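Local atomic coordinates of protein toll (Drosophila melanogaster, PDB entry 4LXR), a protein that serves as a leucine-rich-repeat receptor that binds cleaved spaetzle C-106 and signals antifungal defence and dorsal-ventral patterning in the fly. Residues N252-L257 with V271-N276; V278-L283 with L299-Q304; G260-N265 with R286-Q291; I175-N180 with L199-N204. One frame throughout, in Å; residues are numbered along the deposited sequence.

Interaction 1. Residues N252-L257 with V271-N276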
loop_
_atom_site.group_PDB
_atom_site.type_symbol
_atom_site.label_atom_id
_atom_site.label_comp_id
_atom_site.label_asym_id
_atom_site.label_seq_id
_atom_site.Cartn_x
_atom_site.Cartn_y
_atom_site.Cartn_z
ATOM N N ASN A 252 23.080 10.482 -19.261
ATOM C CA ASN A 252 23.802 11.045 -20.382
ATOM C C ASN A 252 23.095 10.729 -21.705
ATOM O O ASN A 252 21.918 10.355 -21.715
ATOM C CB ASN A 252 25.274 10.594 -20.369
ATOM C CG ASN A 252 26.101 11.362 -19.340
ATOM O OD1 ASN A 252 26.212 12.589 -19.420
ATOM N ND2 ASN A 252 26.652 10.655 -18.352
ATOM N N LEU A 253 23.804 10.886 -22.815
ATOM C CA LEU A 253 23.172 10.830 -24.128
ATOM C C LEU A 253 23.792 9.774 -25.045
ATOM O O LEU A 253 23.919 10.001 -26.253
ATOM C CB LEU A 253 23.262 12.209 -24.798
ATOM C CG LEU A 253 22.638 13.384 -24.033
ATOM C CD1 LEU A 253 23.040 14.722 -24.635
ATOM C CD2 LEU A 253 21.131 13.253 -24.030
ATOM N N PHE A 254 24.184 8.626 -24.491
ATOM C CA PHE A 254 24.877 7.613 -25.300
ATOM C C PHE A 254 23.951 6.919 -26.286
ATOM O O PHE A 254 22.837 6.524 -25.928
ATOM C CB PHE A 254 25.521 6.539 -24.421
ATOM C CG PHE A 254 26.529 7.076 -23.447
ATOM C CD1 PHE A 254 27.809 7.441 -23.876
ATOM C CD2 PHE A 254 26.206 7.212 -22.111
ATOM C CE1 PHE A 254 28.748 7.934 -22.985
ATOM C CE2 PHE A 254 27.146 7.703 -21.202
ATOM C CZ PHE A 254 28.413 8.063 -21.641
ATOM N N ARG A 255 24.413 6.748 -27.523
ATOM C CA ARG A 255 23.693 5.878 -28.451
ATOM C C ARG A 255 24.435 4.556 -28.634
ATOM O O ARG A 255 23.874 3.583 -29.154
ATOM C CB ARG A 255 23.412 6.586 -29.781
ATOM C CG ARG A 255 22.674 7.910 -29.579
ATOM C CD ARG A 255 22.049 8.422 -30.854
ATOM N NE ARG A 255 20.595 8.463 -30.728
ATOM C CZ ARG A 255 19.898 9.567 -30.477
ATOM N NH1 ARG A 255 20.526 10.734 -30.341
ATOM N NH2 ARG A 255 18.572 9.503 -30.370
ATOM N N SER A 256 25.689 4.535 -28.179
ATOM C CA SER A 256 26.502 3.320 -28.099
ATOM C C SER A 256 27.637 3.552 -27.099
ATOM O O SER A 256 27.939 4.690 -26.742
ATOM C CB SER A 256 27.071 2.960 -29.468
ATOM O OG SER A 256 28.003 3.938 -29.888
ATOM N N LEU A 257 28.247 2.477 -26.621
ATOM C CA LEU A 257 29.451 2.590 -25.807
ATOM C C LEU A 257 30.496 1.740 -26.508
ATOM O O LEU A 257 30.150 0.714 -27.102
ATOM C CB LEU A 257 29.216 2.082 -24.382
ATOM C CG LEU A 257 28.367 2.841 -23.362
ATOM C CD1 LEU A 257 28.330 2.044 -22.062
ATOM C CD2 LEU A 257 28.889 4.238 -23.067
ATOM N N VAL A 271 28.952 -0.320 -11.325
ATOM C CA VAL A 271 28.750 0.613 -12.437
ATOM C C VAL A 271 27.262 0.951 -12.564
ATOM O O VAL A 271 26.409 0.057 -12.492
ATOM C CB VAL A 271 29.295 0.057 -13.784
ATOM C CG1 VAL A 271 29.021 1.040 -14.910
ATOM C CG2 VAL A 271 30.813 -0.239 -13.682
ATOM N N ARG A 272 26.968 2.243 -12.722
ATOM C CA ARG A 272 25.615 2.742 -12.948
ATOM C C ARG A 272 25.511 3.426 -14.305
ATOM O O ARG A 272 26.234 4.395 -14.584
ATOM C CB ARG A 272 25.226 3.743 -11.863
ATOM C CG ARG A 272 25.007 3.150 -10.491
ATOM C CD ARG A 272 24.984 4.256 -9.438
ATOM N NE ARG A 272 24.938 3.709 -8.084
ATOM C CZ ARG A 272 24.626 4.422 -7.009
ATOM N NH1 ARG A 272 24.324 5.711 -7.143
ATOM N NH2 ARG A 272 24.621 3.851 -5.809
ATOM N N LEU A 273 24.633 2.907 -15.159
ATOM C CA LEU A 273 24.239 3.618 -16.361
ATOM C C LEU A 273 22.713 3.652 -16.390
ATOM O O LEU A 273 22.076 2.859 -17.084
ATOM C CB LEU A 273 24.814 2.974 -17.639
ATOM C CG LEU A 273 24.835 3.923 -18.850
ATOM C CD1 LEU A 273 25.966 3.619 -19.813
ATOM C CD2 LEU A 273 23.519 3.950 -19.607
ATOM N N MET A 274 22.145 4.588 -15.638
ATOM C CA MET A 274 20.701 4.691 -15.447
ATOM C C MET A 274 20.151 5.908 -16.174
ATOM O O MET A 274 20.833 6.917 -16.287
ATOM C CB MET A 274 20.403 4.798 -13.947
ATOM C CG MET A 274 21.005 3.646 -13.124
ATOM S SD MET A 274 21.135 4.045 -11.386
ATOM C CE MET A 274 19.386 4.206 -10.971
ATOM N N ASN A 275 18.918 5.814 -16.665
ATOM C CA ASN A 275 18.237 6.972 -17.238
ATOM C C ASN A 275 19.032 7.679 -18.327
ATOM O O ASN A 275 19.133 8.908 -18.360
ATOM C CB ASN A 275 17.840 7.953 -16.144
ATOM C CG ASN A 275 16.872 7.346 -15.173
ATOM O OD1 ASN A 275 15.801 6.859 -15.571
ATOM N ND2 ASN A 275 17.239 7.341 -13.891
ATOM N N ASN A 276 19.610 6.893 -19.216
ATOM C CA ASN A 276 20.167 7.457 -20.415
ATOM C C ASN A 276 19.018 8.204 -21.116
ATOM O O ASN A 276 17.877 7.735 -21.128
ATOM C CB ASN A 276 20.731 6.328 -21.263
ATOM C CG ASN A 276 21.676 6.815 -22.338
ATOM O OD1 ASN A 276 22.793 7.250 -22.052
ATOM N ND2 ASN A 276 21.245 6.716 -23.586
HETATM O O HOH W 1 23.263 7.802 -19.357
#
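L273, at the end of strand 270-273, meets 252-257 through its CD1: L273 CD1 and L257 CD1 approach tip to tip at 3.6 Å, and L273 CD1 also lies oblique to the F254 ring, 4.3 Å from F254 CD2. The chain then turns through M274 and N275; the ND2 of N275 bonds N59 OD1 of a spaetzle chain instead. N276 brings the polar half. With its CG anti to the backbone N (chi1 -164°), its amide is carried to the backbone of F254. There N276 OD1 accepts from F254 N at 3.1 Å on a lone pair, in the carbonyl plane, and N276 ND2 donates to F254 O at 2.8 Å. The F254 ring lies only 14° from the amide plane, with N276 OD1 at its edge, 3.4 Å from F254 CD2. A water 2.8 Å from N276 OD1 donates to it and accepts from N252 N. A leucine in place of N276 would probably leave F254 N and F254 O without their partner from the next repeat. Since ND2 also reaches V278 O, one buried amide satisfies several backbone groups, which is the role of the consensus asparagine in leucine-rich repeats.

Interaction 2. Residues V278-L283 with L299-Q304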
loop_
_atom_site.group_PDB
_atom_site.type_symbol
_atom_site.label_atom_id
_atom_site.label_comp_id
_atom_site.label_asym_id
_atom_site.label_seq_id
_atom_site.Cartn_x
_atom_site.Cartn_y
_atom_site.Cartn_z
ATOM N N VAL A 278 18.566 9.112 -24.237
ATOM C CA VAL A 278 18.176 8.654 -25.571
ATOM C C VAL A 278 18.173 7.126 -25.574
ATOM O O VAL A 278 18.668 6.507 -24.644
ATOM C CB VAL A 278 19.110 9.202 -26.714
ATOM C CG1 VAL A 278 18.923 10.697 -26.899
ATOM C CG2 VAL A 278 20.576 8.844 -26.455
ATOM N N PRO A 279 17.582 6.510 -26.600
ATOM C CA PRO A 279 17.694 5.050 -26.659
ATOM C C PRO A 279 19.128 4.574 -26.885
ATOM O O PRO A 279 19.824 5.040 -27.785
ATOM C CB PRO A 279 16.822 4.680 -27.868
ATOM C CG PRO A 279 15.827 5.790 -27.960
ATOM C CD PRO A 279 16.568 7.028 -27.538
ATOM N N LEU A 280 19.555 3.642 -26.048
ATOM C CA LEU A 280 20.826 2.961 -26.221
ATOM C C LEU A 280 20.474 1.503 -26.517
ATOM O O LEU A 280 20.065 0.765 -25.624
ATOM C CB LEU A 280 21.654 3.081 -24.931
ATOM C CG LEU A 280 22.909 2.227 -24.759
ATOM C CD1 LEU A 280 23.894 2.535 -25.860
ATOM C CD2 LEU A 280 23.533 2.468 -23.396
ATOM N N ALA A 281 20.622 1.102 -27.776
ATOM C CA ALA A 281 20.061 -0.155 -28.260
ATOM C C ALA A 281 20.638 -1.385 -27.572
ATOM O O ALA A 281 19.901 -2.308 -27.221
ATOM C CB ALA A 281 20.216 -0.259 -29.764
ATOM N N THR A 282 21.951 -1.391 -27.377
ATOM C CA THR A 282 22.620 -2.509 -26.727
ATOM C C THR A 282 23.938 -2.064 -26.091
ATOM O O THR A 282 24.329 -0.908 -26.195
ATOM C CB THR A 282 22.947 -3.628 -27.727
ATOM O OG1 THR A 282 23.269 -4.825 -27.004
ATOM C CG2 THR A 282 24.140 -3.215 -28.644
ATOM N N LEU A 283 24.607 -2.994 -25.420
ATOM C CA LEU A 283 25.924 -2.745 -24.854
ATOM C C LEU A 283 26.942 -3.601 -25.622
ATOM O O LEU A 283 26.617 -4.702 -26.083
ATOM C CB LEU A 283 25.930 -3.084 -23.362
ATOM C CG LEU A 283 24.921 -2.282 -22.529
ATOM C CD1 LEU A 283 24.767 -2.879 -21.122
ATOM C CD2 LEU A 283 25.370 -0.823 -22.449
ATOM N N LEU A 299 21.406 -0.638 -14.848
ATOM C CA LEU A 299 21.423 -0.389 -16.277
ATOM C C LEU A 299 20.000 -0.124 -16.737
ATOM O O LEU A 299 19.130 -1.007 -16.686
ATOM C CB LEU A 299 22.016 -1.602 -17.005
ATOM C CG LEU A 299 23.409 -2.071 -16.538
ATOM C CD1 LEU A 299 23.740 -3.457 -17.106
ATOM C CD2 LEU A 299 24.514 -1.042 -16.916
ATOM N N ARG A 300 19.762 1.106 -17.164
ATOM C CA ARG A 300 18.452 1.514 -17.648
ATOM C C ARG A 300 18.684 2.560 -18.723
ATOM O O ARG A 300 19.098 3.691 -18.433
ATOM C CB ARG A 300 17.614 2.094 -16.504
ATOM C CG ARG A 300 16.267 2.616 -16.996
ATOM C CD ARG A 300 15.733 3.752 -16.167
ATOM N NE ARG A 300 14.378 4.104 -16.583
ATOM C CZ ARG A 300 13.357 4.214 -15.741
ATOM N NH1 ARG A 300 13.554 4.011 -14.448
ATOM N NH2 ARG A 300 12.147 4.525 -16.185
ATOM N N ALA A 301 18.433 2.185 -19.969
ATOM C CA ALA A 301 18.783 3.036 -21.096
ATOM C C ALA A 301 18.019 2.660 -22.375
ATOM O O ALA A 301 18.509 2.887 -23.486
ATOM C CB ALA A 301 20.279 2.965 -21.330
ATOM N N GLU A 302 16.819 2.099 -22.209
ATOM C CA GLU A 302 15.992 1.594 -23.323
ATOM C C GLU A 302 16.698 0.466 -24.076
ATOM O O GLU A 302 16.602 0.370 -25.295
ATOM C CB GLU A 302 15.617 2.694 -24.317
ATOM C CG GLU A 302 15.446 4.068 -23.735
ATOM C CD GLU A 302 14.138 4.224 -23.049
ATOM O OE1 GLU A 302 14.117 4.179 -21.797
ATOM O OE2 GLU A 302 13.135 4.402 -23.768
ATOM N N LEU A 303 17.420 -0.376 -23.348
ATOM C CA LEU A 303 18.212 -1.417 -23.978
ATOM C C LEU A 303 17.271 -2.389 -24.684
ATOM O O LEU A 303 16.249 -2.808 -24.112
ATOM C CB LEU A 303 19.072 -2.136 -22.923
ATOM C CG LEU A 303 20.196 -1.301 -22.299
ATOM C CD1 LEU A 303 20.647 -1.876 -20.943
ATOM C CD2 LEU A 303 21.385 -1.151 -23.273
ATOM N N GLN A 304 17.610 -2.723 -25.926
ATOM C CA GLN A 304 16.764 -3.585 -26.750
ATOM C C GLN A 304 17.196 -5.048 -26.665
ATOM O O GLN A 304 16.368 -5.953 -26.774
ATOM C CB GLN A 304 16.760 -3.109 -28.209
ATOM C CG GLN A 304 15.743 -2.017 -28.485
ATOM C CD GLN A 304 15.890 -1.422 -29.864
ATOM O OE1 GLN A 304 16.242 -0.255 -30.005
ATOM N NE2 GLN A 304 15.620 -2.224 -30.898
#
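L303 slots its side chain beside L280 and against L283. Its CA already makes a CA-H...O contact, L303 CA to L280 O at 3.3 Å with 154° at the hydrogen. CB and CG stay near the same oxygen, L303 CG lying 3.9 Å from L280 O. With CG anti to the carbonyl carbon (chi1 -68°), CD2 is sent toward L280 and L283 and does most of the touching: L303 CD2 is 3.3 Å from L280 O and 3.8 Å from L283 CG, and also meets L280 CG. The side chains of L280 and L303 run side by side, whereas L283 crosses L303 at about a right angle.

Two backbone bonds fix this arrangement. L280 N donates to A301 O at 2.9 Å, nearly along the C=O axis (175°), and Q304 N donates to A281 O at 2.7 Å. L280 CB rests on A301 CB at 3.9 Å, while E302 CB and CG touch P279 CA. L280, L299 and A301 all touch L273 of strand 270-273. The contact thus joins the loop following that strand to the equivalent loop after strand 296-299, and N325, from the next turn of the solenoid, binds the backbone of L299, A301 and L303.

Interaction 3. Residues G260-N265 with R286-Q291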
loop_
_atom_site.group_PDB
_atom_site.type_symbol
_atom_site.label_atom_id
_atom_site.label_comp_id
_atom_site.label_asym_id
_atom_site.label_seq_id
_atom_site.Cartn_x
_atom_site.Cartn_y
_atom_site.Cartn_z
ATOM N N GLY A 260 35.519 -2.445 -24.695
ATOM C CA GLY A 260 36.757 -2.254 -23.956
ATOM C C GLY A 260 36.796 -1.015 -23.072
ATOM O O GLY A 260 37.854 -0.660 -22.558
ATOM N N LEU A 261 35.649 -0.358 -22.893
ATOM C CA LEU A 261 35.558 0.830 -22.030
ATOM C C LEU A 261 36.085 0.625 -20.600
ATOM O O LEU A 261 36.563 1.575 -19.977
ATOM C CB LEU A 261 34.116 1.365 -21.982
ATOM C CG LEU A 261 33.869 2.711 -21.280
ATOM C CD1 LEU A 261 34.663 3.823 -21.928
ATOM C CD2 LEU A 261 32.368 3.062 -21.259
ATOM N N PHE A 262 35.992 -0.596 -20.068
ATOM C CA PHE A 262 36.473 -0.841 -18.702
ATOM C C PHE A 262 37.637 -1.816 -18.605
ATOM O O PHE A 262 37.936 -2.311 -17.522
ATOM C CB PHE A 262 35.339 -1.306 -17.781
ATOM C CG PHE A 262 34.147 -0.399 -17.789
ATOM C CD1 PHE A 262 34.266 0.921 -17.392
ATOM C CD2 PHE A 262 32.915 -0.859 -18.206
ATOM C CE1 PHE A 262 33.177 1.765 -17.416
ATOM C CE2 PHE A 262 31.818 -0.025 -18.229
ATOM C CZ PHE A 262 31.949 1.294 -17.834
ATOM N N ASP A 263 38.300 -2.078 -19.728
ATOM C CA ASP A 263 39.369 -3.074 -19.776
ATOM C C ASP A 263 40.535 -2.789 -18.837
ATOM O O ASP A 263 41.186 -3.708 -18.376
ATOM C CB ASP A 263 39.895 -3.237 -21.207
ATOM C CG ASP A 263 39.037 -4.160 -22.040
ATOM O OD1 ASP A 263 37.859 -4.389 -21.663
ATOM O OD2 ASP A 263 39.541 -4.649 -23.074
ATOM N N HIS A 264 40.802 -1.519 -18.558
ATOM C CA HIS A 264 41.896 -1.166 -17.652
ATOM C C HIS A 264 41.432 -0.888 -16.228
ATOM O O HIS A 264 42.234 -0.527 -15.364
ATOM C CB HIS A 264 42.677 0.029 -18.200
ATOM C CG HIS A 264 43.346 -0.251 -19.507
ATOM N ND1 HIS A 264 42.912 0.293 -20.697
ATOM C CD2 HIS A 264 44.396 -1.048 -19.816
ATOM C CE1 HIS A 264 43.681 -0.143 -21.680
ATOM N NE2 HIS A 264 44.586 -0.961 -21.172
ATOM N N ASN A 265 40.138 -1.070 -15.981
ATOM C CA ASN A 265 39.571 -0.836 -14.665
ATOM C C ASN A 265 39.113 -2.148 -14.028
ATOM O O ASN A 265 37.907 -2.445 -13.980
ATOM C CB ASN A 265 38.401 0.136 -14.774
ATOM C CG ASN A 265 38.696 1.290 -15.703
ATOM O OD1 ASN A 265 38.288 1.284 -16.860
ATOM N ND2 ASN A 265 39.430 2.284 -15.205
ATOM N N ARG A 286 31.197 -8.148 -24.062
ATOM C CA ARG A 286 32.056 -8.293 -22.886
ATOM C C ARG A 286 32.326 -7.003 -22.111
ATOM O O ARG A 286 33.348 -6.903 -21.437
ATOM C CB ARG A 286 33.390 -8.934 -23.280
ATOM C CG ARG A 286 33.278 -10.411 -23.589
ATOM C CD ARG A 286 34.646 -11.055 -23.637
ATOM N NE ARG A 286 35.307 -10.829 -24.910
ATOM C CZ ARG A 286 35.161 -11.623 -25.966
ATOM N NH1 ARG A 286 34.368 -12.688 -25.889
ATOM N NH2 ARG A 286 35.803 -11.354 -27.096
ATOM N N LEU A 287 31.424 -6.031 -22.206
ATOM C CA LEU A 287 31.638 -4.748 -21.538
ATOM C C LEU A 287 31.937 -4.939 -20.053
ATOM O O LEU A 287 32.840 -4.296 -19.514
ATOM C CB LEU A 287 30.430 -3.826 -21.721
ATOM C CG LEU A 287 30.506 -2.477 -21.008
ATOM C CD1 LEU A 287 31.598 -1.605 -21.641
ATOM C CD2 LEU A 287 29.147 -1.741 -21.005
ATOM N N PHE A 288 31.178 -5.829 -19.409
ATOM C CA PHE A 288 31.328 -6.100 -17.978
ATOM C C PHE A 288 31.926 -7.473 -17.694
ATOM O O PHE A 288 31.708 -8.048 -16.630
ATOM C CB PHE A 288 29.992 -5.958 -17.251
ATOM C CG PHE A 288 29.422 -4.578 -17.316
ATOM C CD1 PHE A 288 30.127 -3.495 -16.784
ATOM C CD2 PHE A 288 28.188 -4.349 -17.918
ATOM C CE1 PHE A 288 29.604 -2.212 -16.845
ATOM C CE2 PHE A 288 27.654 -3.063 -17.995
ATOM C CZ PHE A 288 28.357 -1.991 -17.450
ATOM N N ALA A 289 32.696 -7.989 -18.646
ATOM C CA ALA A 289 33.299 -9.306 -18.498
ATOM C C ALA A 289 34.664 -9.239 -17.806
ATOM O O ALA A 289 35.298 -8.181 -17.762
ATOM C CB ALA A 289 33.433 -9.964 -19.852
ATOM N N ASN A 290 35.102 -10.377 -17.274
ATOM C CA ASN A 290 36.443 -10.518 -16.707
ATOM C C ASN A 290 36.759 -9.521 -15.598
ATOM O O ASN A 290 37.883 -9.046 -15.486
ATOM C CB ASN A 290 37.498 -10.430 -17.811
ATOM C CG ASN A 290 37.330 -11.516 -18.858
ATOM O OD1 ASN A 290 37.018 -11.240 -20.015
ATOM N ND2 ASN A 290 37.538 -12.760 -18.452
ATOM N N GLN A 291 35.755 -9.220 -14.783
ATOM C CA GLN A 291 35.887 -8.303 -13.658
ATOM C C GLN A 291 35.822 -9.074 -12.347
ATOM O O GLN A 291 34.745 -9.522 -11.940
ATOM C CB GLN A 291 34.759 -7.267 -13.715
ATOM C CG GLN A 291 34.905 -6.295 -14.872
ATOM C CD GLN A 291 35.976 -5.246 -14.605
ATOM O OE1 GLN A 291 36.522 -5.167 -13.501
ATOM N NE2 GLN A 291 36.272 -4.431 -15.609
HETATM O O HOH W 2 35.015 -3.129 -21.026
HETATM O O HOH W 3 35.823 -5.988 -22.649
#
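Q291 reaches N265 through its amide: Q291 NE2 donates to N265 O at 3.0 Å (143° at the hydrogen), arriving from above the carbonyl plane while the oxygen lies near the plane of the amide. A weak second bond runs from Q291 NE2 to F262 O at 3.3 Å. The bend at chi2 (-76°) curls the chain of Q291 so that one nitrogen can serve both carbonyls. Farther out, a water accepts from F262 N at 2.9 Å and lies equally close to L287 O, bridging the two turns.

The rings of F262 and F288 are near parallel, 16° apart, but slid so that they barely overlap; their closest atoms are F262 CE2 and F288 CE1 at 3.4 Å. L287 CD1 packs against F262, 3.8 Å from F262 CD2, and L287 O meets the F262 edge in its plane. L261 CB touches L287 CD1 at 3.9 Å, and L287 CD2 lies over one face of F288. Phenylalanines in successive repeats are consistent with the phenylalanine spine of leucine-rich repeats. Here both rings pack on V271 of strand 270-273, and F288 also reaches L297 and L299 of strand 296-299, so the two loops lie behind the strands.

Interaction 4. Residues I175-N180 with L199-N204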
loop_
_atom_site.group_PDB
_atom_site.type_symbol
_atom_site.label_atom_id
_atom_site.label_comp_id
_atom_site.label_asym_id
_atom_site.label_seq_id
_atom_site.Cartn_x
_atom_site.Cartn_y
_atom_site.Cartn_z
ATOM N N ILE A 175 36.057 15.468 -3.679
ATOM C CA ILE A 175 35.739 16.677 -4.406
ATOM C C ILE A 175 34.292 16.562 -4.813
ATOM O O ILE A 175 33.883 15.563 -5.407
ATOM C CB ILE A 175 36.568 16.806 -5.699
ATOM C CG1 ILE A 175 37.934 17.406 -5.386
ATOM C CG2 ILE A 175 35.834 17.684 -6.724
ATOM C CD1 ILE A 175 38.983 17.247 -6.531
ATOM N N GLU A 176 33.519 17.587 -4.484
ATOM C CA GLU A 176 32.146 17.653 -4.913
ATOM C C GLU A 176 32.009 18.931 -5.740
ATOM O O GLU A 176 31.861 20.022 -5.181
ATOM C CB GLU A 176 31.194 17.651 -3.697
ATOM C CG GLU A 176 29.685 17.832 -4.061
ATOM C CD GLU A 176 29.216 16.823 -5.113
ATOM O OE1 GLU A 176 28.607 15.787 -4.730
ATOM O OE2 GLU A 176 29.476 17.051 -6.322
ATOM N N PHE A 177 32.101 18.797 -7.064
ATOM C CA PHE A 177 31.911 19.942 -7.974
ATOM C C PHE A 177 30.658 19.761 -8.799
ATOM O O PHE A 177 30.504 20.388 -9.849
ATOM C CB PHE A 177 33.109 20.115 -8.923
ATOM C CG PHE A 177 34.361 20.602 -8.243
ATOM C CD1 PHE A 177 34.298 21.161 -6.964
ATOM C CD2 PHE A 177 35.600 20.514 -8.883
ATOM C CE1 PHE A 177 35.459 21.620 -6.310
ATOM C CE2 PHE A 177 36.786 20.955 -8.234
ATOM C CZ PHE A 177 36.707 21.535 -6.951
ATOM N N GLY A 178 29.773 18.880 -8.332
ATOM C CA GLY A 178 28.528 18.629 -9.022
ATOM C C GLY A 178 27.728 19.913 -9.192
ATOM O O GLY A 178 27.770 20.793 -8.337
ATOM N N SER A 179 27.039 20.014 -10.318
ATOM C CA SER A 179 26.114 21.106 -10.606
ATOM C C SER A 179 26.807 22.444 -10.816
ATOM O O SER A 179 26.436 23.469 -10.240
ATOM C CB SER A 179 25.010 21.205 -9.544
ATOM O OG SER A 179 23.861 21.810 -10.111
ATOM N N ASN A 180 27.820 22.428 -11.666
ATOM C CA ASN A 180 28.498 23.646 -12.048
ATOM C C ASN A 180 28.399 23.760 -13.544
ATOM O O ASN A 180 27.435 23.262 -14.138
ATOM C CB ASN A 180 29.947 23.652 -11.546
ATOM C CG ASN A 180 30.042 24.033 -10.073
ATOM O OD1 ASN A 180 29.843 25.199 -9.707
ATOM N ND2 ASN A 180 30.327 23.046 -9.214
ATOM N N LEU A 199 35.656 11.653 -6.767
ATOM C CA LEU A 199 35.635 12.728 -7.732
ATOM C C LEU A 199 34.220 12.884 -8.268
ATOM O O LEU A 199 33.813 12.151 -9.169
ATOM C CB LEU A 199 36.621 12.415 -8.872
ATOM C CG LEU A 199 36.819 13.509 -9.934
ATOM C CD1 LEU A 199 37.095 14.849 -9.271
ATOM C CD2 LEU A 199 37.970 13.145 -10.897
ATOM N N ASN A 200 33.458 13.817 -7.699
ATOM C CA ASN A 200 32.106 14.082 -8.168
ATOM C C ASN A 200 32.017 15.247 -9.145
ATOM O O ASN A 200 32.318 16.386 -8.794
ATOM C CB ASN A 200 31.143 14.326 -6.983
ATOM C CG ASN A 200 30.596 13.037 -6.419
ATOM O OD1 ASN A 200 31.009 11.959 -6.841
ATOM N ND2 ASN A 200 29.668 13.134 -5.458
ATOM N N LEU A 201 31.552 14.964 -10.360
ATOM C CA LEU A 201 31.537 15.962 -11.425
ATOM C C LEU A 201 30.207 15.955 -12.138
ATOM O O LEU A 201 30.123 16.402 -13.280
ATOM C CB LEU A 201 32.651 15.691 -12.436
ATOM C CG LEU A 201 34.074 15.814 -11.873
ATOM C CD1 LEU A 201 35.128 15.164 -12.788
ATOM C CD2 LEU A 201 34.404 17.285 -11.645
ATOM N N TRP A 202 29.165 15.468 -11.460
ATOM C CA TRP A 202 27.844 15.313 -12.100
ATOM C C TRP A 202 27.227 16.670 -12.403
ATOM O O TRP A 202 27.577 17.682 -11.767
ATOM C CB TRP A 202 26.896 14.462 -11.222
ATOM C CG TRP A 202 26.843 14.932 -9.795
ATOM C CD1 TRP A 202 27.743 14.643 -8.806
ATOM C CD2 TRP A 202 25.864 15.789 -9.205
ATOM N NE1 TRP A 202 27.372 15.255 -7.624
ATOM C CE2 TRP A 202 26.221 15.970 -7.850
ATOM C CE3 TRP A 202 24.710 16.409 -9.682
ATOM C CZ2 TRP A 202 25.477 16.764 -6.982
ATOM C CZ3 TRP A 202 23.961 17.188 -8.810
ATOM C CH2 TRP A 202 24.343 17.353 -7.480
ATOM N N SER A 203 26.329 16.687 -13.385
ATOM C CA SER A 203 25.593 17.897 -13.777
ATOM C C SER A 203 26.545 19.025 -14.132
ATOM O O SER A 203 26.403 20.148 -13.647
ATOM C CB SER A 203 24.623 18.347 -12.683
ATOM O OG SER A 203 23.539 17.449 -12.553
ATOM N N ASN A 204 27.528 18.698 -14.958
ATOM C CA ASN A 204 28.393 19.694 -15.560
ATOM C C ASN A 204 28.213 19.607 -17.064
ATOM O O ASN A 204 27.185 19.127 -17.528
ATOM C CB ASN A 204 29.842 19.472 -15.126
ATOM C CG ASN A 204 30.122 20.079 -13.773
ATOM O OD1 ASN A 204 30.186 21.301 -13.656
ATOM N ND2 ASN A 204 30.233 19.239 -12.726
HETATM O O HOH W 4 21.991 19.451 -11.065
#
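E176 meets N200 and W202 through its carboxylate, brought there by CG anti to the backbone N (chi1 176°) and a bend at chi2. W202 NE1 donates to E176 OE1 at 3.2 Å on the syn side, and N200 ND2 reaches E176 OE1 at 2.9 Å from the opposite face; Y64 OH of a spaetzle chain also bonds this oxygen. E176 OE2 accepts from G178 N. The carboxylate stands 87° to the indole plane. A valine in place of E176 would probably leave W202 NE1 and N200 ND2 without this shared acceptor and the indole freer to turn.

Backbone bonds N200 N to I175 O and F177 N to N200 O give the parallel pairing, and S179 N to W202 O at 2.8 Å carries the register into the loops. F177 O is gripped from opposite faces, by N204 ND2 at 3.1 Å and N180 ND2 at 2.7 Å.

G178 CA sits over the five-membered ring of W202, 3.8 Å from its centroid and 11° off the normal, a CH-pi contact; a side chain there would collide with W202 CE2. The side chains of I175 and L199 lie side by side on the face opposite E176 and N200, I175 CG2 4.0 Å from L199 CD1.

N180 and N204 continue to N228 as the asparagine ladder of a leucine-rich-repeat solenoid, whose concave face, carrying E176 and N200 with W202 just beyond the strand, meets spaetzle.

How the interactions relate
From the N terminus, interaction 4 closes first, joining repeats 2 and 3 before any other contact opens. Next comes a chain of overlapping closures: interaction 1 joins repeats 5 and 6, interaction 3 opens inside it and ends beyond it, crossing it, and interaction 2, joining repeats 6 and 7, crosses interaction 3 in turn but follows interaction 1. These three touch: L257 packs against L287, L273 O probably bonds R300 N, and L283 meets F288. Interaction 4 stands apart, its centre about 17 Å from that of interaction 1, though both involve the concave strands; interaction 3 ties together the loops of repeats 5 and 6 behind them.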